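Local coordinates for beta-lactamase/D-alanine Carboxypeptidase (Yersinia pestis, PDB 3RJU), which probably hydrolyses beta-lactam or D-alanyl peptide bonds with a serine nucleophile, as penicillin-binding proteins and serine beta-lactamases do, at residues S21-N33 and N320-K334. Numbering follows the deposited sequence.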
loop_
_atom_site.group_PDB
_atom_site.type_symbol
_atom_site.label_atom_id
_atom_site.label_comp_id
_atom_site.label_asym_id
_atom_site.label_seq_id
_atom_site.Cartn_x
_atom_site.Cartn_y
_atom_site.Cartn_z
ATOM N N SER A 21 -9.924 -17.905 2.275
ATOM C CA SER A 21 -9.991 -16.717 1.436
ATOM C C SER A 21 -10.521 -17.054 0.043
ATOM O O SER A 21 -10.736 -16.163 -0.768
ATOM C CB SER A 21 -8.606 -16.078 1.330
ATOM O OG SER A 21 -7.753 -16.899 0.544
ATOM N N GLY A 22 -10.701 -18.343 -0.249
ATOM C CA GLY A 22 -11.151 -18.743 -1.574
ATOM C C GLY A 22 -10.138 -18.390 -2.655
ATOM O O GLY A 22 -10.504 -18.206 -3.815
ATOM N N ALA A 23 -8.858 -18.288 -2.292
ATOM C CA ALA A 23 -7.834 -17.920 -3.267
ATOM C C ALA A 23 -7.754 -18.855 -4.466
ATOM O O ALA A 23 -7.865 -20.080 -4.334
ATOM C CB ALA A 23 -6.463 -17.839 -2.590
ATOM N N VAL A 24 -7.490 -18.270 -5.634
ATOM C CA VAL A 24 -7.073 -19.054 -6.790
ATOM C C VAL A 24 -5.599 -19.410 -6.565
ATOM O O VAL A 24 -5.194 -20.580 -6.655
ATOM C CB VAL A 24 -7.212 -18.245 -8.087
ATOM C CG1 VAL A 24 -6.557 -18.996 -9.249
ATOM C CG2 VAL A 24 -8.683 -17.963 -8.397
ATOM N N GLY A 25 -4.795 -18.388 -6.256
ATOM C CA GLY A 25 -3.403 -18.582 -5.888
ATOM C C GLY A 25 -3.037 -17.681 -4.732
ATOM O O GLY A 25 -3.692 -16.659 -4.503
HETATM N N MSE A 26 -1.987 -18.043 -4.005
HETATM C CA MSE A 26 -1.549 -17.257 -2.852
HETATM C C MSE A 26 -0.043 -17.336 -2.666
HETATM O O MSE A 26 0.562 -18.415 -2.829
HETATM C CB MSE A 26 -2.237 -17.755 -1.579
HETATM C CG MSE A 26 -1.797 -17.019 -0.319
HETATM SE SE MSE A 26 -2.857 -17.615 1.182
HETATM C CE MSE A 26 -1.525 -17.865 2.498
ATOM N N ALA A 27 0.569 -16.201 -2.315
ATOM C CA ALA A 27 1.915 -16.212 -1.767
ATOM C C ALA A 27 1.905 -15.532 -0.404
ATOM O O ALA A 27 1.300 -14.471 -0.225
ATOM C CB ALA A 27 2.904 -15.513 -2.699
ATOM N N LEU A 28 2.602 -16.146 0.547
ATOM C CA LEU A 28 2.686 -15.651 1.916
ATOM C C LEU A 28 4.164 -15.506 2.276
ATOM O O LEU A 28 4.957 -16.445 2.070
ATOM C CB LEU A 28 2.017 -16.654 2.880
ATOM C CG LEU A 28 2.034 -16.307 4.376
ATOM C CD1 LEU A 28 1.125 -15.127 4.704
ATOM C CD2 LEU A 28 1.595 -17.535 5.171
ATOM N N VAL A 29 4.526 -14.343 2.816
ATOM C CA VAL A 29 5.896 -14.057 3.196
ATOM C C VAL A 29 5.880 -13.646 4.651
ATOM O O VAL A 29 5.208 -12.670 5.022
ATOM C CB VAL A 29 6.489 -12.884 2.375
ATOM C CG1 VAL A 29 7.910 -12.549 2.858
ATOM C CG2 VAL A 29 6.484 -13.223 0.883
ATOM N N VAL A 30 6.632 -14.376 5.474
ATOM C CA VAL A 30 6.693 -14.096 6.899
ATOM C C VAL A 30 8.133 -13.799 7.285
ATOM O O VAL A 30 9.035 -14.594 6.996
ATOM C CB VAL A 30 6.175 -15.304 7.734
ATOM C CG1 VAL A 30 6.258 -15.014 9.234
ATOM C CG2 VAL A 30 4.741 -15.658 7.340
ATOM N N ILE A 31 8.350 -12.666 7.952
ATOM C CA ILE A 31 9.660 -12.342 8.494
ATOM C C ILE A 31 9.514 -12.277 9.995
ATOM O O ILE A 31 8.663 -11.563 10.496
ATOM C CB ILE A 31 10.197 -10.988 7.986
ATOM C CG1 ILE A 31 10.417 -11.036 6.476
ATOM C CG2 ILE A 31 11.516 -10.641 8.709
ATOM C CD1 ILE A 31 10.748 -9.692 5.815
ATOM N N ASP A 32 10.345 -13.028 10.712
ATOM C CA ASP A 32 10.291 -13.039 12.166
ATOM C C ASP A 32 11.731 -13.051 12.649
ATOM O O ASP A 32 12.373 -14.098 12.701
ATOM C CB ASP A 32 9.517 -14.267 12.649
ATOM C CG ASP A 32 9.332 -14.295 14.162
ATOM O OD1 ASP A 32 10.182 -13.745 14.903
ATOM O OD2 ASP A 32 8.338 -14.901 14.612
ATOM N N ASN A 33 12.245 -11.870 12.987
ATOM C CA ASN A 33 13.657 -11.708 13.339
ATOM C C ASN A 33 14.554 -12.321 12.260
ATOM O O ASN A 33 14.569 -11.840 11.127
ATOM C CB ASN A 33 13.946 -12.291 14.725
ATOM C CG ASN A 33 15.294 -11.841 15.290
ATOM O OD1 ASN A 33 15.903 -10.873 14.820
ATOM N ND2 ASN A 33 15.760 -12.547 16.316
ATOM N N ASN A 320 9.963 -7.275 15.524
ATOM C CA ASN A 320 10.635 -7.689 14.287
ATOM C C ASN A 320 9.852 -8.736 13.519
ATOM O O ASN A 320 10.448 -9.668 12.955
ATOM C CB ASN A 320 12.031 -8.225 14.593
ATOM C CG ASN A 320 12.878 -7.205 15.304
ATOM O OD1 ASN A 320 12.848 -6.010 14.972
ATOM N ND2 ASN A 320 13.606 -7.656 16.308
ATOM N N ILE A 321 8.530 -8.585 13.509
ATOM C CA ILE A 321 7.653 -9.541 12.855
ATOM C C ILE A 321 6.837 -8.821 11.804
ATOM O O ILE A 321 6.249 -7.767 12.076
ATOM C CB ILE A 321 6.727 -10.219 13.883
ATOM C CG1 ILE A 321 7.547 -11.209 14.720
ATOM C CG2 ILE A 321 5.512 -10.921 13.186
ATOM C CD1 ILE A 321 6.857 -11.669 16.007
ATOM N N GLY A 322 6.815 -9.377 10.596
ATOM C CA GLY A 322 5.992 -8.833 9.534
ATOM C C GLY A 322 5.457 -9.948 8.661
ATOM O O GLY A 322 6.167 -10.920 8.403
ATOM N N VAL A 323 4.218 -9.799 8.199
ATOM C CA VAL A 323 3.607 -10.744 7.286
ATOM C C VAL A 323 3.031 -10.001 6.099
ATOM O O VAL A 323 2.326 -9.009 6.259
ATOM C CB VAL A 323 2.495 -11.534 7.968
ATOM C CG1 VAL A 323 1.860 -12.469 6.961
ATOM C CG2 VAL A 323 3.086 -12.326 9.149
ATOM N N PHE A 324 3.364 -10.470 4.904
ATOM C CA PHE A 324 2.768 -9.963 3.678
ATOM C C PHE A 324 2.059 -11.120 2.978
ATOM O O PHE A 324 2.623 -12.220 2.845
ATOM C CB PHE A 324 3.849 -9.433 2.736
ATOM C CG PHE A 324 3.333 -9.076 1.365
ATOM C CD1 PHE A 324 2.496 -7.970 1.193
ATOM C CD2 PHE A 324 3.683 -9.826 0.250
ATOM C CE1 PHE A 324 2.009 -7.627 -0.064
ATOM C CE2 PHE A 324 3.196 -9.490 -1.006
ATOM C CZ PHE A 324 2.363 -8.381 -1.163
ATOM N N VAL A 325 0.846 -10.874 2.497
ATOM C CA VAL A 325 0.133 -11.909 1.776
ATOM C C VAL A 325 -0.481 -11.327 0.517
ATOM O O VAL A 325 -0.896 -10.169 0.484
ATOM C CB VAL A 325 -0.975 -12.589 2.656
ATOM C CG1 VAL A 325 -2.026 -11.571 3.070
ATOM C CG2 VAL A 325 -1.605 -13.752 1.915
ATOM N N VAL A 326 -0.493 -12.127 -0.539
ATOM C CA VAL A 326 -1.142 -11.731 -1.772
ATOM C C VAL A 326 -1.996 -12.915 -2.229
ATOM O O VAL A 326 -1.544 -14.082 -2.205
ATOM C CB VAL A 326 -0.143 -11.302 -2.895
ATOM C CG1 VAL A 326 0.942 -12.362 -3.138
ATOM C CG2 VAL A 326 -0.923 -11.000 -4.186
ATOM N N VAL A 327 -3.229 -12.620 -2.605
ATOM C CA VAL A 327 -4.153 -13.633 -3.095
ATOM C C VAL A 327 -4.780 -13.157 -4.390
ATOM O O VAL A 327 -5.121 -11.985 -4.531
ATOM C CB VAL A 327 -5.268 -13.884 -2.021
ATOM C CG1 VAL A 327 -6.589 -14.378 -2.640
ATOM C CG2 VAL A 327 -4.770 -14.812 -0.908
ATOM N N THR A 328 -4.911 -14.050 -5.362
ATOM C CA THR A 328 -5.789 -13.784 -6.487
ATOM C C THR A 328 -7.210 -14.296 -6.160
ATOM O O THR A 328 -7.397 -15.422 -5.684
ATOM C CB THR A 328 -5.256 -14.429 -7.769
ATOM O OG1 THR A 328 -4.805 -15.753 -7.461
ATOM C CG2 THR A 328 -4.091 -13.628 -8.346
ATOM N N ARG A 329 -8.211 -13.449 -6.388
ATOM C CA ARG A 329 -9.584 -13.732 -5.959
ATOM C C ARG A 329 -10.252 -14.838 -6.770
ATOM O O ARG A 329 -10.063 -14.931 -7.976
ATOM C CB ARG A 329 -10.450 -12.476 -6.113
ATOM C CG ARG A 329 -10.043 -11.302 -5.208
ATOM C CD ARG A 329 -11.149 -10.240 -5.237
ATOM N NE ARG A 329 -12.353 -10.739 -4.579
ATOM C CZ ARG A 329 -13.467 -11.127 -5.212
ATOM N NH1 ARG A 329 -14.498 -11.603 -4.520
ATOM N NH2 ARG A 329 -13.558 -11.053 -6.534
ATOM N N SER A 330 -11.064 -15.656 -6.110
ATOM C CA SER A 330 -12.158 -16.295 -6.825
ATOM C C SER A 330 -13.431 -15.481 -6.562
ATOM O O SER A 330 -13.418 -14.513 -5.784
ATOM C CB SER A 330 -12.350 -17.742 -6.363
ATOM O OG SER A 330 -12.816 -17.774 -5.032
ATOM N N GLN A 331 -14.540 -15.860 -7.191
ATOM C CA GLN A 331 -15.767 -15.102 -7.010
ATOM C C GLN A 331 -16.171 -14.953 -5.529
ATOM O O GLN A 331 -16.646 -13.890 -5.117
ATOM C CB GLN A 331 -16.908 -15.731 -7.822
ATOM C CG GLN A 331 -18.236 -15.017 -7.680
ATOM C CD GLN A 331 -18.225 -13.577 -8.187
ATOM O OE1 GLN A 331 -17.459 -13.209 -9.097
ATOM N NE2 GLN A 331 -19.092 -12.749 -7.599
ATOM N N LEU A 332 -15.978 -16.000 -4.728
ATOM C CA LEU A 332 -16.455 -15.982 -3.341
ATOM C C LEU A 332 -15.481 -15.310 -2.361
ATOM O O LEU A 332 -15.804 -15.120 -1.185
ATOM C CB LEU A 332 -16.809 -17.409 -2.866
ATOM C CG LEU A 332 -15.725 -18.489 -2.872
ATOM C CD1 LEU A 332 -14.747 -18.273 -1.748
ATOM C CD2 LEU A 332 -16.402 -19.862 -2.735
ATOM N N THR A 333 -14.305 -14.914 -2.840
ATOM C CA THR A 333 -13.292 -14.345 -1.946
ATOM C C THR A 333 -13.795 -13.128 -1.151
ATOM O O THR A 333 -14.310 -12.168 -1.731
ATOM C CB THR A 333 -12.041 -13.950 -2.724
ATOM O OG1 THR A 333 -11.424 -15.141 -3.264
ATOM C CG2 THR A 333 -11.053 -13.190 -1.809
ATOM N N LYS A 334 -13.646 -13.196 0.172
ATOM C CA LYS A 334 -13.917 -12.062 1.051
ATOM C C LYS A 334 -12.603 -11.615 1.692
ATOM O O LYS A 334 -11.882 -12.415 2.283
ATOM C CB LYS A 334 -14.922 -12.437 2.155
ATOM C CG LYS A 334 -15.198 -11.291 3.173
ATOM C CD LYS A 334 -16.053 -11.794 4.358
ATOM C CE LYS A 334 -16.805 -10.682 5.098
ATOM N NZ LYS A 334 -16.015 -9.449 5.349
#
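Gly-22 and Ser-21 offer their carbonyls to two hydroxyls of the turn at 330-333. Ser-330 OG donates to Gly-22 O at 2.6 Å, in the carbonyl plane and on a lone pair, while Thr-333 OG1 donates to Ser-21 O at 2.8 Å. Next along, Thr-328 takes two neighbouring amides: Val-24 N binds its backbone O, and Gly-25 N reaches its OG1 at 2.9 Å, a bent bond of 134°. Thr-328 OG1 gets there because it sits between its own backbone N and carbonyl carbon (chi1 43°).

From Ala-27 to Ile-31 the strands pair regularly, antiparallel at 4.8 Å between axes, in paired backbone bonds with Val-326, Phe-324 and Gly-322. These are the N- and C-terminal strands of the central antiparallel sheet of the penicillin-binding protein/serine beta-lactamase fold, brought together across 286 intervening residues.

On one face, Leu-28 CD1 leans across the strand gap to Val-323 CG1 at 3.6 Å, Met-26, a selenomethionine, lays CG over Val-327 CG2 at 3.7 Å, and the Asp-32 carboxylate lies alongside Ile-321 CG1. Val-327 CG1 also presses tightly on Ala-23 CB, 3.5 Å away. On the other face Val-29 CG2 meets the Phe-324 ring at its edge.

Further out, helix 336-349 covers the face of Val-30, Val-325 and Val-327, and helix 233-241 that of Ala-27, Val-29 and Ile-31. Asp-32 OD2 hydrogen-bonds to Ser-1 OG, apparently an expression-tag remnant. Ser-330 N holds the Thr-333 hydroxyl from within the turn; Arg-329 NH1 ties the turn's end through Thr-333 O, 2.9 Å away in the guanidinium plane. Gly-22, at positive phi, ends helix 6-20 in a Schellman motif.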